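Local structure of scarecrow-like protein 3 (Arabidopsis thaliana, 6KPB) at residues A[250-262]-A[338-351]. The protein probably acts as a nuclear transcription factor in plant development and binds zinc finger proteins of the IDD group. Numbering follows the deposited sequence.
Sequences EALAVSSVLQLHT and IWGLSPKVMVVTEQ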
ATOM      1  N   GLU A 250      -4.665  36.760 -27.665  1.00116.87           N
ATOM      2  CA  GLU A 250      -4.617  36.774 -26.212  1.00120.42           C
ATOM      3  C   GLU A 250      -3.181  36.584 -25.740  1.00117.61           C
ATOM      4  O   GLU A 250      -2.445  35.748 -26.273  1.00116.75           O
ATOM      5  CB  GLU A 250      -5.515  35.685 -25.613  1.00115.21           C
ATOM      6  CG  GLU A 250      -5.211  34.276 -26.092  1.00118.55           C
ATOM      7  CD  GLU A 250      -6.063  33.232 -25.399  1.00116.65           C
ATOM      8  OE1 GLU A 250      -5.669  32.046 -25.397  1.00110.60           O
ATOM      9  OE2 GLU A 250      -7.126  33.597 -24.854  1.00115.93           O
ATOM     10  N   ALA A 251      -2.788  37.374 -24.746  1.00105.90           N
ATOM     11  CA  ALA A 251      -1.448  37.272 -24.192  1.00 96.12           C
ATOM     12  C   ALA A 251      -1.316  35.995 -23.373  1.00 96.24           C
ATOM     13  O   ALA A 251      -2.229  35.614 -22.634  1.00103.45           O
ATOM     14  CB  ALA A 251      -1.136  38.495 -23.334  1.00 93.94           C
ATOM     15  N   LEU A 252      -0.171  35.333 -23.507  1.00 94.71           N
ATOM     16  CA  LEU A 252       0.029  33.992 -22.982  1.00 97.76           C
ATOM     17  C   LEU A 252       1.197  33.966 -22.005  1.00 92.83           C
ATOM     18  O   LEU A 252       2.216  34.632 -22.217  1.00 98.10           O
ATOM     19  CB  LEU A 252       0.280  32.996 -24.120  1.00 93.62           C
ATOM     20  CG  LEU A 252       0.242  31.509 -23.767  1.00 97.66           C
ATOM     21  CD1 LEU A 252      -1.156  31.107 -23.332  1.00105.57           C
ATOM     22  CD2 LEU A 252       0.706  30.667 -24.944  1.00 97.37           C
ATOM     23  N   ALA A 253       1.040  33.185 -20.939  1.00 90.58           N
ATOM     24  CA  ALA A 253       2.101  32.938 -19.974  1.00 88.97           C
ATOM     25  C   ALA A 253       2.110  31.456 -19.633  1.00 85.74           C
ATOM     26  O   ALA A 253       1.050  30.836 -19.506  1.00 87.45           O
ATOM     27  CB  ALA A 253       1.916  33.777 -18.703  1.00 88.41           C
ATOM     28  N   VAL A 254       3.308  30.890 -19.499  1.00 81.95           N
ATOM     29  CA  VAL A 254       3.490  29.470 -19.222  1.00 78.77           C
ATOM     30  C   VAL A 254       4.233  29.329 -17.901  1.00 82.62           C
ATOM     31  O   VAL A 254       5.274  29.967 -17.698  1.00 79.36           O
ATOM     32  CB  VAL A 254       4.251  28.763 -20.359  1.00 80.59           C
ATOM     33  CG1 VAL A 254       4.566  27.327 -19.979  1.00 83.80           C
ATOM     34  CG2 VAL A 254       3.442  28.805 -21.646  1.00 80.50           C
ATOM     35  N   SER A 255       3.697  28.498 -17.008  1.00 85.88           N
ATOM     36  CA  SER A 255       4.288  28.244 -15.698  1.00 76.36           C
ATOM     37  C   SER A 255       4.668  26.774 -15.606  1.00 81.78           C
ATOM     38  O   SER A 255       3.802  25.898 -15.706  1.00 79.64           O
ATOM     39  CB  SER A 255       3.320  28.619 -14.576  1.00 84.61           C
ATOM     40  OG  SER A 255       3.845  28.261 -13.307  1.00 92.85           O
ATOM     41  N   SER A 256       5.957  26.506 -15.406  1.00 75.70           N
ATOM     42  CA  SER A 256       6.488  25.146 -15.337  1.00 72.98           C
ATOM     43  C   SER A 256       7.142  24.962 -13.970  1.00 79.44           C
ATOM     44  O   SER A 256       8.309  25.309 -13.774  1.00 88.54           O
ATOM     45  CB  SER A 256       7.475  24.891 -16.473  1.00 70.84           C
ATOM     46  OG  SER A 256       7.928  23.549 -16.465  1.00 81.49           O
ATOM     47  N   VAL A 257       6.387  24.408 -13.028  1.00 78.35           N
ATOM     48  CA  VAL A 257       6.856  24.192 -11.663  1.00 81.45           C
ATOM     49  C   VAL A 257       7.294  22.734 -11.556  1.00 78.28           C
ATOM     50  O   VAL A 257       6.462  21.825 -11.490  1.00 82.95           O
ATOM     51  CB  VAL A 257       5.780  24.540 -10.631  1.00 75.29           C
ATOM     52  CG1 VAL A 257       6.268  24.213  -9.229  1.00 78.09           C
ATOM     53  CG2 VAL A 257       5.405  26.011 -10.736  1.00 64.03           C
ATOM     54  N   LEU A 258       8.612  22.517 -11.548  1.00 80.74           N
ATOM     55  CA  LEU A 258       9.216  21.200 -11.324  1.00 85.59           C
ATOM     56  C   LEU A 258       8.813  20.183 -12.388  1.00 86.91           C
ATOM     57  O   LEU A 258       8.704  18.988 -12.104  1.00 92.33           O
ATOM     58  CB  LEU A 258       8.874  20.660  -9.931  1.00 78.56           C
ATOM     59  CG  LEU A 258       9.189  21.549  -8.728  1.00 76.07           C
ATOM     60  CD1 LEU A 258       8.948  20.790  -7.427  1.00 70.20           C
ATOM     61  CD2 LEU A 258      10.616  22.073  -8.797  1.00 64.77           C
ATOM     62  N   GLN A 259       8.601  20.634 -13.625  1.00 83.75           N
ATOM     63  CA  GLN A 259       8.160  19.747 -14.693  1.00 87.02           C
ATOM     64  C   GLN A 259       9.148  19.601 -15.840  1.00 94.48           C
ATOM     65  O   GLN A 259       9.054  18.618 -16.581  1.00105.06           O
ATOM     66  CB  GLN A 259       6.816  20.225 -15.266  1.00 84.41           C
ATOM     67  CG  GLN A 259       5.690  20.243 -14.252  1.00100.03           C
ATOM     68  CD  GLN A 259       5.579  18.939 -13.489  1.00102.71           C
ATOM     69  OE1 GLN A 259       5.502  17.863 -14.082  1.00109.43           O
ATOM     70  NE2 GLN A 259       5.582  19.029 -12.165  1.00 94.75           N
ATOM     71  N   LEU A 260      10.086  20.533 -16.006  1.00 95.96           N
ATOM     72  CA  LEU A 260      10.950  20.501 -17.182  1.00 82.00           C
ATOM     73  C   LEU A 260      11.922  19.327 -17.134  1.00 91.08           C
ATOM     74  O   LEU A 260      12.175  18.687 -18.160  1.00 94.06           O
ATOM     75  CB  LEU A 260      11.705  21.821 -17.314  1.00 80.94           C
ATOM     76  CG  LEU A 260      11.849  22.351 -18.740  1.00 96.19           C
ATOM     77  CD1 LEU A 260      10.480  22.466 -19.393  1.00106.09           C
ATOM     78  CD2 LEU A 260      12.563  23.693 -18.747  1.00 99.75           C
ATOM     79  N   HIS A 261      12.466  19.021 -15.952  1.00 91.53           N
ATOM     80  CA  HIS A 261      13.429  17.928 -15.840  1.00 89.51           C
ATOM     81  C   HIS A 261      12.816  16.577 -16.189  1.00 89.89           C
ATOM     82  O   HIS A 261      13.557  15.624 -16.450  1.00 92.39           O
ATOM     83  CB  HIS A 261      14.021  17.887 -14.427  1.00 85.77           C
ATOM     84  CG  HIS A 261      13.026  17.561 -13.357  1.00 82.59           C
ATOM     85  ND1 HIS A 261      12.589  18.492 -12.438  1.00 84.50           N
ATOM     86  CD2 HIS A 261      12.387  16.406 -13.053  1.00 77.63           C
ATOM     87  CE1 HIS A 261      11.722  17.926 -11.618  1.00 78.15           C
ATOM     88  NE2 HIS A 261      11.582  16.660 -11.971  1.00 82.49           N
ATOM     89  N   THR A 262      11.484  16.478 -16.196  1.00 90.45           N
ATOM     90  CA  THR A 262      10.822  15.234 -16.576  1.00 92.21           C
ATOM     91  C   THR A 262      11.214  14.802 -17.986  1.00103.90           C
ATOM     92  O   THR A 262      11.375  13.606 -18.256  1.00113.07           O
ATOM     93  CB  THR A 262       9.304  15.410 -16.462  1.00 90.46           C
ATOM     94  OG1 THR A 262       8.916  15.325 -15.086  1.00104.02           O
ATOM     95  CG2 THR A 262       8.558  14.359 -17.267  1.00102.02           C
ATOM     96  N   ILE A 338       6.718  24.997 -26.866  1.00 90.23           N
ATOM     97  CA  ILE A 338       6.313  26.159 -26.082  1.00 84.54           C
ATOM     98  C   ILE A 338       6.684  27.442 -26.811  1.00 98.81           C
ATOM     99  O   ILE A 338       5.902  28.400 -26.851  1.00106.20           O
ATOM    100  CB  ILE A 338       6.939  26.107 -24.677  1.00 90.34           C
ATOM    101  CG1 ILE A 338       6.437  24.882 -23.912  1.00 99.43           C
ATOM    102  CG2 ILE A 338       6.634  27.386 -23.908  1.00 88.71           C
ATOM    103  CD1 ILE A 338       4.934  24.817 -23.788  1.00106.08           C
ATOM    104  N   TRP A 339       7.878  27.479 -27.407  1.00 96.23           N
ATOM    105  CA  TRP A 339       8.312  28.668 -28.135  1.00102.03           C
ATOM    106  C   TRP A 339       7.337  29.018 -29.252  1.00100.30           C
ATOM    107  O   TRP A 339       6.993  30.191 -29.441  1.00103.04           O
ATOM    108  CB  TRP A 339       9.717  28.455 -28.696  1.00110.67           C
ATOM    109  CG  TRP A 339      10.317  29.679 -29.325  1.00105.91           C
ATOM    110  CD1 TRP A 339      11.103  30.612 -28.712  1.00106.72           C
ATOM    111  CD2 TRP A 339      10.181  30.102 -30.688  1.00107.34           C
ATOM    112  NE1 TRP A 339      11.464  31.589 -29.607  1.00105.28           N
ATOM    113  CE2 TRP A 339      10.910  31.300 -30.827  1.00108.13           C
ATOM    114  CE3 TRP A 339       9.514  29.585 -31.803  1.00116.37           C
ATOM    115  CZ2 TRP A 339      10.991  31.989 -32.037  1.00107.56           C
ATOM    116  CZ3 TRP A 339       9.595  30.272 -33.003  1.00112.63           C
ATOM    117  CH2 TRP A 339      10.329  31.459 -33.110  1.00105.47           C
ATOM    118  N   GLY A 340       6.869  28.011 -29.995  1.00106.49           N
ATOM    119  CA  GLY A 340       5.947  28.269 -31.087  1.00 97.95           C
ATOM    120  C   GLY A 340       4.627  28.860 -30.636  1.00 99.19           C
ATOM    121  O   GLY A 340       3.954  29.547 -31.409  1.00110.62           O
ATOM    122  N   LEU A 341       4.237  28.610 -29.384  1.00109.76           N
ATOM    123  CA  LEU A 341       3.020  29.210 -28.850  1.00109.24           C
ATOM    124  C   LEU A 341       3.161  30.708 -28.607  1.00105.90           C
ATOM    125  O   LEU A 341       2.164  31.360 -28.284  1.00106.39           O
ATOM    126  CB  LEU A 341       2.614  28.511 -27.552  1.00107.62           C
ATOM    127  CG  LEU A 341       2.208  27.041 -27.677  1.00117.63           C
ATOM    128  CD1 LEU A 341       1.499  26.569 -26.416  1.00118.96           C
ATOM    129  CD2 LEU A 341       1.335  26.823 -28.905  1.00117.42           C
ATOM    130  N   SER A 342       4.366  31.255 -28.763  1.00 97.14           N
ATOM    131  CA  SER A 342       4.659  32.663 -28.533  1.00 99.11           C
ATOM    132  C   SER A 342       4.171  33.161 -27.167  1.00 99.08           C
ATOM    133  O   SER A 342       3.380  34.104 -27.095  1.00100.50           O
ATOM    134  CB  SER A 342       4.062  33.520 -29.643  1.00118.74           C
ATOM    135  OG  SER A 342       2.654  33.563 -29.540  1.00135.40           O
ATOM    136  N   PRO A 343       4.625  32.560 -26.067  1.00 90.30           N
ATOM    137  CA  PRO A 343       4.242  33.095 -24.756  1.00 91.84           C
ATOM    138  C   PRO A 343       4.940  34.418 -24.493  1.00 92.89           C
ATOM    139  O   PRO A 343       6.081  34.636 -24.909  1.00 94.32           O
ATOM    140  CB  PRO A 343       4.705  32.010 -23.780  1.00 92.88           C
ATOM    141  CG  PRO A 343       5.853  31.371 -24.465  1.00 92.30           C
ATOM    142  CD  PRO A 343       5.485  31.373 -25.927  1.00 83.08           C
ATOM    143  N   LYS A 344       4.237  35.311 -23.796  1.00 90.58           N
ATOM    144  CA  LYS A 344       4.849  36.580 -23.424  1.00 87.12           C
ATOM    145  C   LYS A 344       5.861  36.398 -22.302  1.00 88.13           C
ATOM    146  O   LYS A 344       6.810  37.182 -22.191  1.00 88.95           O
ATOM    147  CB  LYS A 344       3.773  37.588 -23.023  1.00 91.70           C
ATOM    148  CG  LYS A 344       3.923  38.937 -23.702  1.00 98.75           C
ATOM    149  CD  LYS A 344       2.823  39.894 -23.288  1.00 96.34           C
ATOM    150  CE  LYS A 344       3.150  41.308 -23.726  1.00101.51           C
ATOM    151  NZ  LYS A 344       2.067  42.261 -23.370  1.00105.25           N
ATOM    152  N   VAL A 345       5.682  35.374 -21.472  1.00 84.49           N
ATOM    153  CA  VAL A 345       6.658  35.028 -20.447  1.00 79.79           C
ATOM    154  C   VAL A 345       6.504  33.549 -20.116  1.00 85.43           C
ATOM    155  O   VAL A 345       5.392  33.014 -20.093  1.00 83.98           O
ATOM    156  CB  VAL A 345       6.505  35.912 -19.186  1.00 91.05           C
ATOM    157  CG1 VAL A 345       5.208  35.602 -18.444  1.00 79.08           C
ATOM    158  CG2 VAL A 345       7.706  35.743 -18.264  1.00 84.68           C
ATOM    159  N   MET A 346       7.633  32.884 -19.889  1.00 84.51           N
ATOM    160  CA  MET A 346       7.656  31.537 -19.342  1.00 83.15           C
ATOM    161  C   MET A 346       8.431  31.564 -18.036  1.00 76.77           C
ATOM    162  O   MET A 346       9.565  32.052 -17.994  1.00 82.93           O
ATOM    163  CB  MET A 346       8.292  30.535 -20.310  1.00 89.91           C
ATOM    164  CG  MET A 346       8.401  29.130 -19.733  1.00 84.80           C
ATOM    165  SD  MET A 346       9.036  27.916 -20.904  1.00 89.62           S
ATOM    166  CE  MET A 346      10.722  28.483 -21.112  1.00 93.69           C
ATOM    167  N   VAL A 347       7.821  31.049 -16.975  1.00 75.35           N
ATOM    168  CA  VAL A 347       8.439  31.013 -15.657  1.00 79.28           C
ATOM    169  C   VAL A 347       8.740  29.562 -15.311  1.00 70.77           C
ATOM    170  O   VAL A 347       7.870  28.690 -15.429  1.00 69.06           O
ATOM    171  CB  VAL A 347       7.549  31.684 -14.597  1.00 81.19           C
ATOM    172  CG1 VAL A 347       7.454  33.178 -14.872  1.00 84.64           C
ATOM    173  CG2 VAL A 347       6.162  31.074 -14.585  1.00 90.24           C
ATOM    174  N   VAL A 348       9.980  29.301 -14.906  1.00 75.68           N
ATOM    175  CA  VAL A 348      10.470  27.947 -14.676  1.00 76.25           C
ATOM    176  C   VAL A 348      10.960  27.848 -13.240  1.00 78.00           C
ATOM    177  O   VAL A 348      11.819  28.632 -12.814  1.00 82.65           O
ATOM    178  CB  VAL A 348      11.591  27.573 -15.658  1.00 77.29           C
ATOM    179  CG1 VAL A 348      12.090  26.167 -15.372  1.00 68.98           C
ATOM    180  CG2 VAL A 348      11.107  27.698 -17.099  1.00 79.46           C
ATOM    181  N   THR A 349      10.418  26.885 -12.498  1.00 76.61           N
ATOM    182  CA  THR A 349      10.903  26.536 -11.170  1.00 73.38           C
ATOM    183  C   THR A 349      11.426  25.108 -11.228  1.00 74.23           C
ATOM    184  O   THR A 349      10.685  24.188 -11.587  1.00 72.33           O
ATOM    185  CB  THR A 349       9.803  26.669 -10.116  1.00 78.06           C
ATOM    186  OG1 THR A 349       9.358  28.030 -10.055  1.00 79.11           O
ATOM    187  CG2 THR A 349      10.325  26.256  -8.748  1.00 76.33           C
ATOM    188  N   GLU A 350      12.700  24.930 -10.886  1.00 75.10           N
ATOM    189  CA  GLU A 350      13.357  23.638 -11.007  1.00 74.69           C
ATOM    190  C   GLU A 350      14.261  23.401  -9.808  1.00 74.00           C
ATOM    191  O   GLU A 350      14.717  24.342  -9.153  1.00 71.93           O
ATOM    192  CB  GLU A 350      14.182  23.543 -12.299  1.00 78.12           C
ATOM    193  CG  GLU A 350      13.418  23.003 -13.490  1.00 90.25           C
ATOM    194  CD  GLU A 350      12.989  21.563 -13.292  1.00 90.80           C
ATOM    195  OE1 GLU A 350      11.905  21.189 -13.789  1.00 97.36           O
ATOM    196  OE2 GLU A 350      13.735  20.809 -12.634  1.00 88.85           O
ATOM    197  N   GLN A 351      14.513  22.123  -9.528  1.00 72.02           N
ATOM    198  CA  GLN A 351      15.555  21.769  -8.576  1.00 66.91           C
ATOM    199  C   GLN A 351      16.900  22.275  -9.080  1.00 69.06           C
ATOM    200  O   GLN A 351      17.169  22.282 -10.285  1.00 82.75           O
ATOM    201  CB  GLN A 351      15.614  20.254  -8.368  1.00 72.60           C
ATOM    202  CG  GLN A 351      14.535  19.683  -7.457  1.00 65.56           C
ATOM    203  CD  GLN A 351      13.273  19.308  -8.206  1.00 78.83           C
ATOM    204  OE1 GLN A 351      13.085  19.689  -9.362  1.00 82.38           O
ATOM    205  NE2 GLN A 351      12.402  18.551  -7.551  1.00 74.92           N
TER
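The edge of the His261 ring meets Glu350 OE2. His261 ND1 donates to Glu350 OE2 over 2.6 Å, and OE2 lies in the ring plane and accepts through its syn lone pair. The two planes stand 85° apart. Gln351 OE1 approaches CE1 of His261 obliquely, at 3.2 Å. Outside the two segments, the His416 ring packs edge-to-face with His261, and Glu414 OE1 is hydrogen-bonded to His261 NE2. Glu350 bends at chi2 (-65°), which swings its carboxylate back to the chain after strand 251-257. There Glu350 OE1 takes the backbone N of His261 from above the carboxylate plane at 3.1 Å, and a weak bond from Leu260 N.

Strands 251-257 and 345-351 run parallel. Six backbone hydrogen bonds join the segments, from Lys344 N to Leu252 O at one end to Leu258 N to Thr349 O at the other. With Val347 chi1 at -67°, CG2 falls between N and the carbonyl carbon; Val347 CG2 rests 3.6 Å from Ser255 CA. Helix 145-160 covers this face, with Ala253 and Val345. On the face of Val254 and Met346, Val254 CG2 touches Pro343 CB and Ile338 CG2. Strands 166-171 and 472-482 continue the sheet of this Rossmann-like GRAS domain on either side.

With carboxylates at both ring nitrogens, His261 is probably held in a fixed rotation and may be biased toward the protonated form.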